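Hypothetical protein PA2201 (Pseudomonas aeruginosa, PDB 2FEF) is of unknown function but is probably an immunity protein of the PoNi type, protecting the bacterium from a PoNe-type DNase toxin. Local coordinates at residues G144-A149 / D176-L181; L152-V157 / D182-A187; E14-W19 / A48-S53. All coordinates share one frame; numbering follows the deposited sequence. Where two conformers were deposited one is given.

How the interactions relate
From the N terminus, interaction 3 comes first: residues 48-53 on helix 35-54 return against residues 14-19 on helix 12-20 and close a loop of 28 residues within the N-terminal region. Interactions 1 and 2 open only after interaction 3 has closed, on the opposite side of the chain's centre, about 26 to 27 Å from interaction 3 between centres. Both join helix 146-158 to helix 179-189, closing loops of 26 and 24 residues; their segments alternate along the chain, so the two loops cross rather than nest. Interaction 1 holds the beginnings of the two helices together and interaction 2 continues the same interface further along, with Leu181 O packing on Leu153 CD2.

Interaction 1. Residues G144-A149 / D176-L181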
ATOM      1  N   GLY B 144       8.875  22.789  -3.530  1.00 30.39           N
ATOM      2  CA  GLY B 144       7.657  22.479  -2.777  1.00 29.61           C
ATOM      3  C   GLY B 144       7.854  21.605  -1.546  1.00 28.88           C
ATOM      4  O   GLY B 144       6.904  21.379  -0.814  1.00 28.09           O
ATOM      5  N   GLN B 145       9.074  21.099  -1.346  0.50 28.67           N
ATOM      6  CA  GLN B 145       9.372  20.261  -0.187  0.50 28.54           C
ATOM      7  C   GLN B 145       9.483  21.055   1.095  0.50 27.34           C
ATOM      8  O   GLN B 145       9.516  20.461   2.171  0.50 27.04           O
ATOM      9  CB  GLN B 145      10.689  19.499  -0.366  0.50 27.98           C
ATOM     10  CG  GLN B 145      10.595  18.225  -1.188  0.50 29.15           C
ATOM     11  CD  GLN B 145      11.919  17.473  -1.245  0.50 30.34           C
ATOM     12  OE1 GLN B 145      12.886  17.950  -1.831  0.50 30.10           O
ATOM     13  NE2 GLN B 145      11.963  16.288  -0.626  0.50 33.50           N
ATOM     14  N   TYR B 146       9.594  22.377   0.981  1.00 27.12           N
ATOM     15  CA  TYR B 146       9.817  23.268   2.140  1.00 26.81           C
ATOM     16  C   TYR B 146       8.984  22.900   3.385  1.00 26.36           C
ATOM     17  O   TYR B 146       9.519  22.928   4.474  1.00 27.20           O
ATOM     18  CB  TYR B 146       9.527  24.724   1.767  1.00 27.05           C
ATOM     19  CG  TYR B 146       9.978  25.754   2.786  1.00 27.20           C
ATOM     20  CD1 TYR B 146      11.292  26.269   2.755  1.00 27.66           C
ATOM     21  CD2 TYR B 146       9.084  26.279   3.738  1.00 26.81           C
ATOM     22  CE1 TYR B 146      11.713  27.242   3.663  1.00 27.31           C
ATOM     23  CE2 TYR B 146       9.504  27.241   4.652  1.00 26.30           C
ATOM     24  CZ  TYR B 146      10.799  27.729   4.607  1.00 26.74           C
ATOM     25  OH  TYR B 146      11.202  28.683   5.511  1.00 27.79           O
ATOM     26  N   PRO B 147       7.685  22.570   3.228  1.00 26.22           N
ATOM     27  CA  PRO B 147       6.927  22.245   4.456  1.00 25.20           C
ATOM     28  C   PRO B 147       7.539  21.098   5.287  1.00 25.07           C
ATOM     29  O   PRO B 147       7.368  21.090   6.468  1.00 23.17           O
ATOM     30  CB  PRO B 147       5.563  21.818   3.932  1.00 26.08           C
ATOM     31  CG  PRO B 147       5.412  22.562   2.610  1.00 25.98           C
ATOM     32  CD  PRO B 147       6.828  22.480   2.029  1.00 26.02           C
ATOM     33  N   PHE B 148       8.196  20.107   4.670  1.00 24.39           N
ATOM     34  CA  PHE B 148       8.838  19.060   5.505  1.00 24.92           C
ATOM     35  C   PHE B 148      10.003  19.618   6.284  1.00 24.23           C
ATOM     36  O   PHE B 148      10.305  19.147   7.402  1.00 24.61           O
ATOM     37  CB  PHE B 148       9.363  17.876   4.632  1.00 24.06           C
ATOM     38  CG  PHE B 148       8.270  17.113   3.951  1.00 24.89           C
ATOM     39  CD1 PHE B 148       7.495  16.205   4.657  1.00 23.65           C
ATOM     40  CD2 PHE B 148       8.043  17.277   2.573  1.00 29.54           C
ATOM     41  CE1 PHE B 148       6.467  15.463   4.018  1.00 24.40           C
ATOM     42  CE2 PHE B 148       7.018  16.524   1.893  1.00 29.94           C
ATOM     43  CZ  PHE B 148       6.230  15.634   2.628  1.00 26.50           C
ATOM     44  N   ALA B 149      10.717  20.586   5.691  1.00 24.96           N
ATOM     45  CA  ALA B 149      11.861  21.190   6.410  1.00 24.72           C
ATOM     46  C   ALA B 149      11.311  22.078   7.553  1.00 24.85           C
ATOM     47  O   ALA B 149      11.844  22.080   8.677  1.00 24.22           O
ATOM     48  CB  ALA B 149      12.743  22.001   5.466  1.00 24.24           C
ATOM     49  N   ASP B 176      21.041  24.433   3.065  1.00 28.96           N
ATOM     50  CA  ASP B 176      20.307  25.277   2.102  1.00 29.53           C
ATOM     51  C   ASP B 176      19.029  25.785   2.797  1.00 29.32           C
ATOM     52  O   ASP B 176      17.920  25.354   2.502  1.00 28.73           O
ATOM     53  CB  ASP B 176      19.994  24.477   0.823  1.00 31.11           C
ATOM     54  CG  ASP B 176      19.508  25.360  -0.357  1.00 33.57           C
ATOM     55  OD1 ASP B 176      19.612  26.603  -0.304  1.00 36.40           O
ATOM     56  OD2 ASP B 176      19.013  24.782  -1.346  1.00 36.21           O
ATOM     57  N   THR B 177      19.222  26.712   3.724  1.00 29.06           N
ATOM     58  CA  THR B 177      18.169  27.226   4.558  1.00 29.56           C
ATOM     59  C   THR B 177      17.943  28.696   4.193  1.00 28.93           C
ATOM     60  O   THR B 177      18.879  29.365   3.713  1.00 28.19           O
ATOM     61  CB  THR B 177      18.583  27.142   6.038  1.00 29.85           C
ATOM     62  OG1 THR B 177      19.909  27.674   6.187  1.00 30.34           O
ATOM     63  CG2 THR B 177      18.586  25.694   6.514  1.00 31.77           C
ATOM     64  N   ASP B 178      16.713  29.175   4.400  1.00 26.86           N
ATOM     65  CA  ASP B 178      16.367  30.583   4.219  1.00 26.70           C
ATOM     66  C   ASP B 178      16.172  31.297   5.558  1.00 26.96           C
ATOM     67  O   ASP B 178      16.498  30.734   6.606  1.00 26.84           O
ATOM     68  CB  ASP B 178      15.140  30.735   3.292  1.00 26.77           C
ATOM     69  CG  ASP B 178      13.818  30.355   3.956  1.00 27.73           C
ATOM     70  OD1 ASP B 178      13.797  29.621   4.980  1.00 25.23           O
ATOM     71  OD2 ASP B 178      12.766  30.780   3.413  1.00 30.22           O
ATOM     72  N   ARG B 179      15.646  32.522   5.542  1.00 25.99           N
ATOM     73  CA  ARG B 179      15.620  33.336   6.755  1.00 26.31           C
ATOM     74  C   ARG B 179      14.853  32.648   7.891  1.00 26.41           C
ATOM     75  O   ARG B 179      15.366  32.512   9.007  1.00 26.21           O
ATOM     76  CB  ARG B 179      15.031  34.714   6.486  1.00 25.94           C
ATOM     77  CG  ARG B 179      15.003  35.625   7.753  1.00 27.46           C
ATOM     78  CD  ARG B 179      14.664  37.055   7.403  1.00 32.74           C
ATOM     79  NE  ARG B 179      15.800  37.766   6.835  1.00 35.19           N
ATOM     80  CZ  ARG B 179      15.756  39.031   6.412  1.00 37.24           C
ATOM     81  NH1 ARG B 179      14.618  39.709   6.478  1.00 37.66           N
ATOM     82  NH2 ARG B 179      16.850  39.612   5.918  1.00 36.52           N
ATOM     83  N   LEU B 180      13.643  32.196   7.588  1.00 25.78           N
ATOM     84  CA  LEU B 180      12.817  31.523   8.604  1.00 26.45           C
ATOM     85  C   LEU B 180      13.484  30.259   9.159  1.00 26.04           C
ATOM     86  O   LEU B 180      13.559  30.081  10.377  1.00 25.64           O
ATOM     87  CB  LEU B 180      11.399  31.207   8.084  1.00 26.40           C
ATOM     88  CG  LEU B 180      10.541  30.350   9.035  1.00 26.77           C
ATOM     89  CD1 LEU B 180      10.242  31.057  10.370  1.00 24.53           C
ATOM     90  CD2 LEU B 180       9.259  29.891   8.365  1.00 25.52           C
ATOM     91  N   LEU B 181      13.980  29.399   8.279  1.00 25.56           N
ATOM     92  CA  LEU B 181      14.633  28.170   8.753  1.00 26.35           C
ATOM     93  C   LEU B 181      15.861  28.508   9.608  1.00 26.93           C
ATOM     94  O   LEU B 181      16.120  27.828  10.619  1.00 27.15           O
ATOM     95  CB  LEU B 181      15.024  27.225   7.591  1.00 25.60           C
ATOM     96  CG  LEU B 181      13.869  26.611   6.773  1.00 25.55           C
ATOM     97  CD1 LEU B 181      14.399  25.741   5.586  1.00 24.88           C
ATOM     98  CD2 LEU B 181      12.829  25.863   7.675  1.00 27.78           C
TER
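Tyr146 reaches across to Asp178 and Leu181 with a side chain whose CG lies anti to the backbone N (chi1 -169°), a torsion that sends the long ring from the start of helix 146-158 toward the start of helix 179-189. At its end the phenol OH donates a hydrogen bond to Asp178 OD1, 2.8 Å away, which receives it on the syn lone pair, the side of its other oxygen. OD1 lies at the ring edge, in the plane of the ring, while the carboxylate plane is turned 78° from it. The same OD1 accepts a second, weaker bond from Leu181 N, 3.3 Å away, with an N-H...O angle of 170°. Asp178 is thus the N-cap of helix 179-189; aspartate suits the place because its short side chain can fold back onto an N-H of the first turn. Its OD2 is taken by Phe199 N, so both oxygens of this buried carboxylate have partners, and three donors, the phenol and two backbone N-H groups, would be expected to stabilise its negative charge.

Leu181 supplies the apolar half of the contact. It meets the tyrosine side chain from the opposite direction, with CD1 placed obliquely to the ring, 3.6 Å from Tyr146 CE1. That methyl also lies 4.1 Å from Ala149 CB, one turn further along the first helix, where a small residue lets the leucine lie close to the backbone; Leu181 CD2 is 4.0 Å from Ala149 O. The phenol OH of Tyr146 is further enclosed by Leu180 CB at 3.6 Å. The ring of Tyr146 also meets His200 and Phe204, and its hydroxyl bond joins two buried residues. The arrangement is an N-capped helix start whose capping aspartate is gripped from a second helix by a buried tyrosine, within an all-helical fold.

Interaction 2. Residues L152-V157 / D182-A187; sequences LLAMGV and DYLGAA
Leu153 and Leu184 face each other where helices 146-158 and 179-189 pass, the axes of the short segments 9.2 Å apart at closest and inclined at 42°. Their meeting is made at the base of the side chains: Leu153 CB is 4.0 Å from Leu184 CB. In both residues CG stands anti to the carbonyl carbon, but the chains then part. Leu184 is extended (chi2 177°), which carries its CD1 to 4.2 Å from Ala154 CB. Leu153 turns at its second torsion (chi2 51°), and its CD2 lies 4.3 Å from Gly185 N. With no side chain at Gly185, the leucine branch lies directly against backbone.

One turn after Leu153, the beta-branched Val157 places CG1 anti to its backbone N. CG2, the other branch, packs on the main chain, 3.6 Å from Leu184 O. Beyond the two helices, helix 258-267 continues the packing, with Met258 on Ala154 and Val265 on Val157. No hydrogen bond crosses between the two segments: their adhesion is apolar, resting on the burial of aliphatic groups that pack on each other and on backbone, without a directional bond.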
ATOM      1  N   LEU B 152      10.328  19.758  10.329  1.00 23.93           N
ATOM      2  CA  LEU B 152      11.484  19.195  11.046  1.00 23.76           C
ATOM      3  C   LEU B 152      12.069  20.203  12.036  1.00 24.14           C
ATOM      4  O   LEU B 152      12.398  19.832  13.177  1.00 24.89           O
ATOM      5  CB  LEU B 152      12.561  18.727  10.059  1.00 24.18           C
ATOM      6  CG  LEU B 152      12.192  17.392   9.403  1.00 23.13           C
ATOM      7  CD1 LEU B 152      13.190  17.205   8.197  1.00 27.26           C
ATOM      8  CD2 LEU B 152      12.268  16.264  10.410  1.00 26.05           C
ATOM      9  N   LEU B 153      12.210  21.460  11.621  1.00 22.71           N
ATOM     10  CA  LEU B 153      12.828  22.449  12.509  1.00 24.79           C
ATOM     11  C   LEU B 153      11.824  22.919  13.545  1.00 24.48           C
ATOM     12  O   LEU B 153      12.133  22.913  14.731  1.00 24.42           O
ATOM     13  CB  LEU B 153      13.449  23.633  11.736  1.00 24.51           C
ATOM     14  CG  LEU B 153      14.875  23.385  11.221  1.00 26.90           C
ATOM     15  CD1 LEU B 153      15.003  22.058  10.427  1.00 27.48           C
ATOM     16  CD2 LEU B 153      15.384  24.534  10.397  1.00 26.74           C
ATOM     17  N   ALA B 154      10.616  23.298  13.106  1.00 24.75           N
ATOM     18  CA  ALA B 154       9.625  23.841  14.067  1.00 24.31           C
ATOM     19  C   ALA B 154       9.181  22.797  15.091  1.00 24.62           C
ATOM     20  O   ALA B 154       9.018  23.122  16.295  1.00 24.45           O
ATOM     21  CB  ALA B 154       8.407  24.424  13.316  1.00 24.28           C
HETATM   22  N   MSE B 155       9.041  21.534  14.650  1.00 24.51           N
HETATM   23  CA  MSE B 155       8.549  20.516  15.582  1.00 24.77           C
HETATM   24  C   MSE B 155       9.690  20.103  16.468  1.00 24.64           C
HETATM   25  O   MSE B 155       9.475  19.724  17.592  1.00 25.60           O
HETATM   26  CB  MSE B 155       7.870  19.308  14.903  1.00 25.00           C
HETATM   27  CG  MSE B 155       6.565  19.607  14.068  1.00 26.08           C
HETATM   28 SE   MSE B 155       5.310  20.743  15.156  1.00 40.21          SE
HETATM   29  CE  MSE B 155       5.687  22.499  14.516  1.00 42.68           C
ATOM     30  N   GLY B 156      10.917  20.211  15.970  1.00 25.38           N
ATOM     31  CA  GLY B 156      12.113  20.044  16.844  1.00 24.56           C
ATOM     32  C   GLY B 156      12.079  20.996  18.051  1.00 23.97           C
ATOM     33  O   GLY B 156      12.371  20.609  19.182  1.00 23.92           O
ATOM     34  N   VAL B 157      11.819  22.256  17.781  1.00 23.23           N
ATOM     35  CA  VAL B 157      11.680  23.286  18.812  1.00 23.35           C
ATOM     36  C   VAL B 157      10.460  23.025  19.731  1.00 24.16           C
ATOM     37  O   VAL B 157      10.551  23.072  20.970  1.00 23.99           O
ATOM     38  CB  VAL B 157      11.551  24.691  18.147  1.00 24.72           C
ATOM     39  CG1 VAL B 157      11.249  25.763  19.220  1.00 22.88           C
ATOM     40  CG2 VAL B 157      12.828  25.089  17.377  1.00 22.54           C
ATOM     41  N   ASP B 182      16.609  29.545   9.216  1.00 27.29           N
ATOM     42  CA  ASP B 182      17.726  30.023  10.040  1.00 28.23           C
ATOM     43  C   ASP B 182      17.296  30.522  11.431  1.00 28.59           C
ATOM     44  O   ASP B 182      17.948  30.179  12.432  1.00 28.71           O
ATOM     45  CB  ASP B 182      18.553  31.099   9.325  1.00 28.90           C
ATOM     46  CG  ASP B 182      19.445  30.526   8.214  1.00 30.72           C
ATOM     47  OD1 ASP B 182      19.549  29.287   8.086  1.00 31.72           O
ATOM     48  OD2 ASP B 182      20.057  31.339   7.476  1.00 30.60           O
ATOM     49  N   TYR B 183      16.217  31.307  11.510  1.00 27.67           N
ATOM     50  CA  TYR B 183      15.640  31.683  12.814  1.00 28.27           C
ATOM     51  C   TYR B 183      15.207  30.483  13.647  1.00 28.60           C
ATOM     52  O   TYR B 183      15.483  30.440  14.844  1.00 28.40           O
ATOM     53  CB  TYR B 183      14.477  32.668  12.657  1.00 29.17           C
ATOM     54  CG  TYR B 183      14.955  34.102  12.613  1.00 30.16           C
ATOM     55  CD1 TYR B 183      15.577  34.609  11.483  1.00 30.22           C
ATOM     56  CD2 TYR B 183      14.760  34.955  13.702  1.00 32.49           C
ATOM     57  CE1 TYR B 183      16.022  35.931  11.431  1.00 31.97           C
ATOM     58  CE2 TYR B 183      15.196  36.284  13.661  1.00 33.43           C
ATOM     59  CZ  TYR B 183      15.831  36.756  12.514  1.00 33.09           C
ATOM     60  OH  TYR B 183      16.284  38.052  12.450  1.00 33.17           O
ATOM     61  N   LEU B 184      14.530  29.518  13.019  1.00 28.10           N
ATOM     62  CA  LEU B 184      14.081  28.314  13.739  1.00 27.57           C
ATOM     63  C   LEU B 184      15.237  27.479  14.277  1.00 28.44           C
ATOM     64  O   LEU B 184      15.143  26.921  15.361  1.00 29.69           O
ATOM     65  CB  LEU B 184      13.153  27.459  12.876  1.00 25.98           C
ATOM     66  CG  LEU B 184      11.808  28.124  12.534  1.00 26.92           C
ATOM     67  CD1 LEU B 184      10.974  27.229  11.621  1.00 26.34           C
ATOM     68  CD2 LEU B 184      11.044  28.480  13.838  1.00 26.25           C
ATOM     69  N   GLY B 185      16.319  27.371  13.512  1.00 28.61           N
ATOM     70  CA  GLY B 185      17.472  26.587  13.951  1.00 29.35           C
ATOM     71  C   GLY B 185      18.593  27.329  14.638  1.00 30.25           C
ATOM     72  O   GLY B 185      19.600  26.712  15.018  1.00 30.22           O
ATOM     73  N   ALA B 186      18.423  28.639  14.812  1.00 30.69           N
ATOM     74  CA  ALA B 186      19.492  29.521  15.288  1.00 31.43           C
ATOM     75  C   ALA B 186      20.117  29.073  16.608  1.00 31.40           C
ATOM     76  O   ALA B 186      21.341  28.960  16.702  1.00 31.66           O
ATOM     77  CB  ALA B 186      18.992  30.966  15.393  1.00 32.02           C
ATOM     78  N   ALA B 187      19.276  28.797  17.609  1.00 31.11           N
ATOM     79  CA  ALA B 187      19.744  28.391  18.944  1.00 30.09           C
ATOM     80  C   ALA B 187      20.414  27.043  18.877  1.00 29.24           C
ATOM     81  O   ALA B 187      21.437  26.829  19.521  1.00 28.34           O
ATOM     82  CB  ALA B 187      18.586  28.330  19.941  1.00 29.70           C
TER

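Interaction 3. Residues E14-W19 / A48-S53; sequences EALPLW and ALDRFS
Leu49 opens the second segment's side of the contact, meeting both Leu16 and Trp19 of helix 12-20. Its CB lies 4.0 Å from Leu16 CD2, and the two leucine side chains cross at a slant. Its CD1 approaches Trp19 CZ3 at 4.2 Å, obliquely to the indole, which has Ala15 CB over one face. The broad indole suits a place where several helices converge, for it also packs on Leu86 of helix 66-93 and Ile103 of helix 97-127.

Asp50 follows, and here Leu16 touches backbone: its CD1 is 3.6 Å from Asp50 CA. A forked leucine suits position 16 because its methyls divide the work, CD2 going to Leu49 and CD1 to Asp50 and Ser53. The carboxylate of Asp50 is engaged elsewhere, OD1 with Tyr251 of the third subunit and OD2 in a salt bridge with Arg20, so a polar residue fits at this border of the apolar patch.

Ser53, one turn on, ends the contact with OG 3.8 Å from Leu16 CD1. Its hydroxyl OG donates to Asp50 O at 2.7 Å. The C=O...O angle is 122°, the donor tilted 19° from the carbonyl plane. With that bond made, Ser53 can lie against an apolar methyl. The axes of the two short segments run nearly antiparallel, 158° apart, and their chemistry implies cohesion by apolar burial, while polar groups of helix 35-54 bond within the helix, to Arg20 and to a neighbouring subunit.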
ATOM      1  N   GLU B  14      10.528  -1.047  16.269  1.00 28.33           N
ATOM      2  CA  GLU B  14      10.141  -0.972  17.698  1.00 29.33           C
ATOM      3  C   GLU B  14       9.060   0.073  17.980  1.00 28.71           C
ATOM      4  O   GLU B  14       8.250  -0.116  18.873  1.00 29.42           O
ATOM      5  CB  GLU B  14      11.365  -0.744  18.614  1.00 29.41           C
ATOM      6  CG  GLU B  14      12.100  -2.034  19.033  1.00 34.21           C
ATOM      7  N   ALA B  15       9.056   1.173  17.233  1.00 27.97           N
ATOM      8  CA  ALA B  15       8.130   2.284  17.489  1.00 28.24           C
ATOM      9  C   ALA B  15       6.717   1.941  17.026  1.00 27.70           C
ATOM     10  O   ALA B  15       5.732   2.331  17.675  1.00 26.41           O
ATOM     11  CB  ALA B  15       8.631   3.576  16.808  1.00 27.74           C
ATOM     12  N   LEU B  16       6.609   1.172  15.925  1.00 27.03           N
ATOM     13  CA  LEU B  16       5.297   0.963  15.294  1.00 26.83           C
ATOM     14  C   LEU B  16       4.175   0.430  16.170  1.00 26.88           C
ATOM     15  O   LEU B  16       3.097   0.982  16.120  1.00 27.58           O
ATOM     16  CB  LEU B  16       5.390   0.125  13.997  1.00 26.08           C
ATOM     17  CG  LEU B  16       5.794   0.965  12.781  1.00 25.43           C
ATOM     18  CD1 LEU B  16       6.327   0.041  11.690  1.00 27.68           C
ATOM     19  CD2 LEU B  16       4.628   1.780  12.281  1.00 29.24           C
ATOM     20  N   PRO B  17       4.402  -0.659  16.948  1.00 26.93           N
ATOM     21  CA  PRO B  17       3.312  -1.118  17.807  1.00 27.19           C
ATOM     22  C   PRO B  17       2.847  -0.090  18.830  1.00 28.78           C
ATOM     23  O   PRO B  17       1.669  -0.093  19.210  1.00 29.23           O
ATOM     24  CB  PRO B  17       3.927  -2.320  18.534  1.00 27.61           C
ATOM     25  CG  PRO B  17       4.964  -2.813  17.554  1.00 26.69           C
ATOM     26  CD  PRO B  17       5.559  -1.560  17.032  1.00 26.53           C
ATOM     27  N   LEU B  18       3.762   0.764  19.284  1.00 29.75           N
ATOM     28  CA  LEU B  18       3.417   1.842  20.211  1.00 31.70           C
ATOM     29  C   LEU B  18       2.548   2.872  19.501  1.00 31.45           C
ATOM     30  O   LEU B  18       1.515   3.295  20.016  1.00 32.04           O
ATOM     31  CB  LEU B  18       4.693   2.482  20.760  1.00 31.33           C
ATOM     32  CG  LEU B  18       5.544   1.585  21.678  1.00 34.71           C
ATOM     33  CD1 LEU B  18       6.205   0.497  20.857  1.00 36.73           C
ATOM     34  CD2 LEU B  18       6.616   2.379  22.409  1.00 34.21           C
ATOM     35  N   TRP B  19       2.954   3.273  18.307  1.00 31.25           N
ATOM     36  CA  TRP B  19       2.177   4.241  17.521  1.00 32.36           C
ATOM     37  C   TRP B  19       0.783   3.754  17.153  1.00 33.47           C
ATOM     38  O   TRP B  19      -0.210   4.499  17.233  1.00 33.25           O
ATOM     39  CB  TRP B  19       2.905   4.586  16.232  1.00 32.00           C
ATOM     40  CG  TRP B  19       4.207   5.292  16.433  1.00 31.14           C
ATOM     41  CD1 TRP B  19       4.680   5.855  17.585  1.00 32.03           C
ATOM     42  CD2 TRP B  19       5.192   5.522  15.433  1.00 30.70           C
ATOM     43  NE1 TRP B  19       5.917   6.417  17.360  1.00 29.71           N
ATOM     44  CE2 TRP B  19       6.255   6.218  16.045  1.00 29.18           C
ATOM     45  CE3 TRP B  19       5.291   5.180  14.076  1.00 33.51           C
ATOM     46  CZ2 TRP B  19       7.386   6.613  15.350  1.00 29.40           C
ATOM     47  CZ3 TRP B  19       6.448   5.562  13.370  1.00 32.28           C
ATOM     48  CH2 TRP B  19       7.475   6.268  14.020  1.00 31.64           C
ATOM     49  N   ALA B  48       1.466   1.655   5.826  1.00 24.10           N
ATOM     50  CA  ALA B  48       2.535   2.013   4.865  1.00 25.03           C
ATOM     51  C   ALA B  48       3.931   1.889   5.521  1.00 24.12           C
ATOM     52  O   ALA B  48       4.881   1.371   4.946  1.00 22.84           O
ATOM     53  CB  ALA B  48       2.308   3.453   4.348  1.00 25.18           C
ATOM     54  N   LEU B  49       4.055   2.406   6.726  1.00 23.64           N
ATOM     55  CA  LEU B  49       5.321   2.350   7.455  1.00 23.28           C
ATOM     56  C   LEU B  49       5.597   0.937   7.909  1.00 22.99           C
ATOM     57  O   LEU B  49       6.744   0.514   7.934  1.00 23.42           O
ATOM     58  CB  LEU B  49       5.287   3.304   8.671  1.00 24.16           C
ATOM     59  CG  LEU B  49       5.323   4.796   8.322  1.00 26.30           C
ATOM     60  CD1 LEU B  49       4.824   5.638   9.466  1.00 26.61           C
ATOM     61  CD2 LEU B  49       6.734   5.213   7.965  1.00 27.29           C
ATOM     62  N   ASP B  50       4.553   0.175   8.259  1.00 23.06           N
ATOM     63  CA  ASP B  50       4.787  -1.218   8.642  1.00 24.14           C
ATOM     64  C   ASP B  50       5.308  -2.030   7.431  1.00 23.24           C
ATOM     65  O   ASP B  50       6.260  -2.832   7.543  1.00 21.91           O
ATOM     66  CB  ASP B  50       3.509  -1.855   9.202  1.00 23.30           C
ATOM     67  CG  ASP B  50       3.788  -3.139   9.949  1.00 27.09           C
ATOM     68  OD1 ASP B  50       4.214  -4.134   9.323  1.00 24.51           O
ATOM     69  OD2 ASP B  50       3.533  -3.170  11.164  1.00 28.78           O
ATOM     70  N   ARG B  51       4.693  -1.804   6.277  1.00 22.50           N
ATOM     71  CA  ARG B  51       5.091  -2.440   5.008  0.50 22.90           C
ATOM     72  C   ARG B  51       6.552  -2.130   4.694  1.00 22.65           C
ATOM     73  O   ARG B  51       7.369  -3.010   4.359  1.00 22.11           O
ATOM     74  CB  ARG B  51       4.157  -1.910   3.885  0.50 23.22           C
ATOM     75  CG  ARG B  51       4.455  -2.414   2.458  0.50 24.83           C
ATOM     76  CD  ARG B  51       3.164  -2.616   1.647  0.50 28.06           C
ATOM     77  NE  ARG B  51       2.076  -3.047   2.532  0.50 32.23           N
ATOM     78  CZ  ARG B  51       1.813  -4.312   2.868  0.50 30.11           C
ATOM     79  NH1 ARG B  51       2.512  -5.303   2.357  0.50 25.52           N
ATOM     80  NH2 ARG B  51       0.818  -4.577   3.703  0.50 31.76           N
ATOM     81  N   PHE B  52       6.883  -0.843   4.791  1.00 22.67           N
ATOM     82  CA  PHE B  52       8.263  -0.383   4.613  1.00 23.15           C
ATOM     83  C   PHE B  52       9.239  -1.094   5.577  1.00 22.98           C
ATOM     84  O   PHE B  52      10.304  -1.571   5.169  1.00 23.14           O
ATOM     85  CB  PHE B  52       8.361   1.136   4.835  1.00 24.52           C
ATOM     86  CG  PHE B  52       9.792   1.667   4.782  1.00 25.69           C
ATOM     87  CD1 PHE B  52      10.535   1.579   3.594  1.00 27.82           C
ATOM     88  CD2 PHE B  52      10.371   2.243   5.909  1.00 26.64           C
ATOM     89  CE1 PHE B  52      11.848   2.077   3.543  1.00 26.47           C
ATOM     90  CE2 PHE B  52      11.661   2.760   5.862  1.00 24.10           C
ATOM     91  CZ  PHE B  52      12.409   2.665   4.695  1.00 25.60           C
ATOM     92  N   SER B  53       8.845  -1.194   6.832  1.00 22.19           N
ATOM     93  CA  SER B  53       9.675  -1.864   7.864  1.00 22.78           C
ATOM     94  C   SER B  53       9.924  -3.352   7.571  1.00 22.79           C
ATOM     95  O   SER B  53      10.911  -3.972   8.066  1.00 22.86           O
ATOM     96  CB  SER B  53       9.034  -1.647   9.269  1.00 22.86           C
ATOM     97  OG  SER B  53       8.030  -2.641   9.533  1.00 24.01           O
TER